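Local structure of YghZ aldo-keto reductase (Escherichia coli, 3N6Q) at residues Gly78-Leu81 with Arg82-Phe85. The protein belongs to the aldo-keto reductase family and is probably an oxidoreductase that reduces carbonyl compounds with a nicotinamide cofactor. Sequence-based numbering, arbitrary orientation. Where two conformers were deposited one is given.
With MG (magnesium ion), chain J.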
loop_
_atom_site.group_PDB
_atom_site.type_symbol
_atom_site.label_atom_id
_atom_site.label_comp_id
_atom_site.label_asym_id
_atom_site.label_seq_id
_atom_site.Cartn_x
_atom_site.Cartn_y
_atom_site.Cartn_z
ATOM N N GLY B 78 20.853 -16.695 -6.605
ATOM C CA GLY B 78 21.048 -15.228 -6.559
ATOM C C GLY B 78 22.440 -14.790 -7.046
ATOM O O GLY B 78 22.580 -13.773 -7.704
ATOM N N ARG B 79 23.450 -15.543 -6.701
ATOM C CA ARG B 79 24.827 -15.185 -7.124
ATOM C C ARG B 79 24.942 -15.273 -8.636
ATOM O O ARG B 79 25.562 -14.411 -9.302
ATOM C CB ARG B 79 25.780 -16.196 -6.536
ATOM C CG ARG B 79 25.944 -16.099 -5.021
ATOM C CD ARG B 79 27.047 -17.059 -4.553
ATOM N NE ARG B 79 28.380 -16.624 -5.018
ATOM C CZ ARG B 79 29.506 -17.332 -4.877
ATOM N NH1 ARG B 79 29.495 -18.520 -4.266
ATOM N NH2 ARG B 79 30.656 -16.849 -5.343
ATOM N N LEU B 80 24.420 -16.372 -9.181
ATOM C CA LEU B 80 24.507 -16.582 -10.641
ATOM C C LEU B 80 23.677 -15.584 -11.395
ATOM O O LEU B 80 24.096 -15.137 -12.502
ATOM C CB LEU B 80 24.175 -18.030 -11.033
ATOM C CG LEU B 80 25.180 -19.029 -10.474
ATOM C CD1 LEU B 80 24.632 -20.450 -10.715
ATOM C CD2 LEU B 80 26.537 -18.857 -11.185
ATOM N N LEU B 81 22.534 -15.156 -10.814
ATOM C CA LEU B 81 21.712 -14.110 -11.429
ATOM C C LEU B 81 22.514 -12.823 -11.539
ATOM O O LEU B 81 22.481 -12.140 -12.581
ATOM C CB LEU B 81 20.461 -13.803 -10.617
ATOM C CG LEU B 81 19.148 -14.563 -10.605
ATOM C CD1 LEU B 81 18.084 -13.564 -9.983
ATOM C CD2 LEU B 81 18.781 -14.981 -12.066
ATOM N N ARG B 82 23.195 -12.464 -10.445
ATOM C CA ARG B 82 24.007 -11.247 -10.439
ATOM C C ARG B 82 25.181 -11.365 -11.404
ATOM O O ARG B 82 25.518 -10.397 -12.082
ATOM C CB ARG B 82 24.493 -10.881 -9.017
ATOM C CG ARG B 82 23.400 -10.258 -8.161
ATOM C CD ARG B 82 23.855 -9.915 -6.710
ATOM N NE ARG B 82 24.526 -11.023 -6.030
ATOM C CZ ARG B 82 23.958 -11.786 -5.100
ATOM N NH1 ARG B 82 22.718 -11.566 -4.700
ATOM N NH2 ARG B 82 24.644 -12.751 -4.547
ATOM N N GLU B 83 25.825 -12.528 -11.464
ATOM C CA GLU B 83 27.028 -12.692 -12.300
ATOM C C GLU B 83 26.683 -12.759 -13.795
ATOM O O GLU B 83 27.296 -12.048 -14.620
ATOM C CB GLU B 83 27.865 -13.920 -11.900
ATOM C CG GLU B 83 28.778 -13.718 -10.639
ATOM C CD GLU B 83 29.752 -14.859 -10.406
ATOM O OE1 GLU B 83 29.731 -15.801 -11.217
ATOM O OE2 GLU B 83 30.631 -14.782 -9.471
ATOM N N ASP B 84 25.631 -13.521 -14.143
ATOM C CA ASP B 84 25.378 -13.866 -15.555
ATOM C C ASP B 84 24.065 -13.322 -16.117
ATOM O O ASP B 84 23.873 -13.321 -17.348
ATOM C CB ASP B 84 25.381 -15.380 -15.714
ATOM C CG ASP B 84 26.774 -15.992 -15.624
ATOM O OD1 ASP B 84 27.797 -15.268 -15.758
ATOM O OD2 ASP B 84 26.835 -17.230 -15.498
ATOM N N PHE B 85 23.120 -12.958 -15.241
ATOM C CA PHE B 85 21.789 -12.618 -15.707
ATOM C C PHE B 85 21.354 -11.212 -15.316
ATOM O O PHE B 85 20.202 -10.923 -15.396
ATOM C CB PHE B 85 20.738 -13.654 -15.226
ATOM C CG PHE B 85 20.915 -15.024 -15.809
ATOM C CD1 PHE B 85 20.094 -15.439 -16.860
ATOM C CD2 PHE B 85 21.761 -15.946 -15.213
ATOM C CE1 PHE B 85 20.212 -16.719 -17.371
ATOM C CE2 PHE B 85 21.889 -17.232 -15.690
ATOM C CZ PHE B 85 21.134 -17.613 -16.813
HETATM MG MG MG J . 32.136 -15.802 -9.250
HETATM O O HOH W 1 27.212 -12.568 -7.544
#
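In the conformer described, one of two, Arg82 folds back along the preceding turn of its helix and lays its guanidinium over the backbone of Gly78 and Arg79. The evidence, tentative for that reason, is the position of Gly78 O, 3.5 Å above the guanidinium plane and over its centre, while Arg82 NH2 reaches Arg79 CA at 3.5 Å. The bend that brings the group back lies at chi3 (-50°), after an extended chi2. In this conformer the two guanidinium planes of Arg79 and Arg82 are nearly parallel, 17° apart, but their charged atoms do not touch. A water donates to Arg79 O and, in the same conformer, weakly accepts from Arg82 NE, linking backbone and side chain on this exposed side.

Leu81 and Phe85 meet one turn apart on a buried side, with Leu81 CD2 3.9 Å from Phe85 CB and the two side chains crossing at about a right angle. Contact is thus made through the first carbon of the Phe85 side chain; the ring instead presents an edge to Leu80 O, which lies in the ring plane, 3.7 Å from Phe85 CD2. Leu92 touches both Leu81 and Phe85, and Trp3 meets the Phe85 ring edge-to-face.

Glu83 extends outward, its OE2 modelled 1.8 Å from a magnesium ion, short for such a bond, so the site is best read with caution; its OE1 forms a salt bridge with Arg46 of helix 42-54. Asp84 bridges to Arg46 and Arg50 of that same helix.

Four successive i to i+4 backbone bonds underlie these contacts. The last, Phe85 N to Leu81 O, is bent to 137° at the hydrogen and its donor stands above the carbonyl plane, as Phe85 leaves helical geometry. The arrangement is the C-terminal end of an alpha-helix in a beta-alpha-beta unit of the TIM barrel, helix 72-84 connecting parallel strands 59-61 and 93-98.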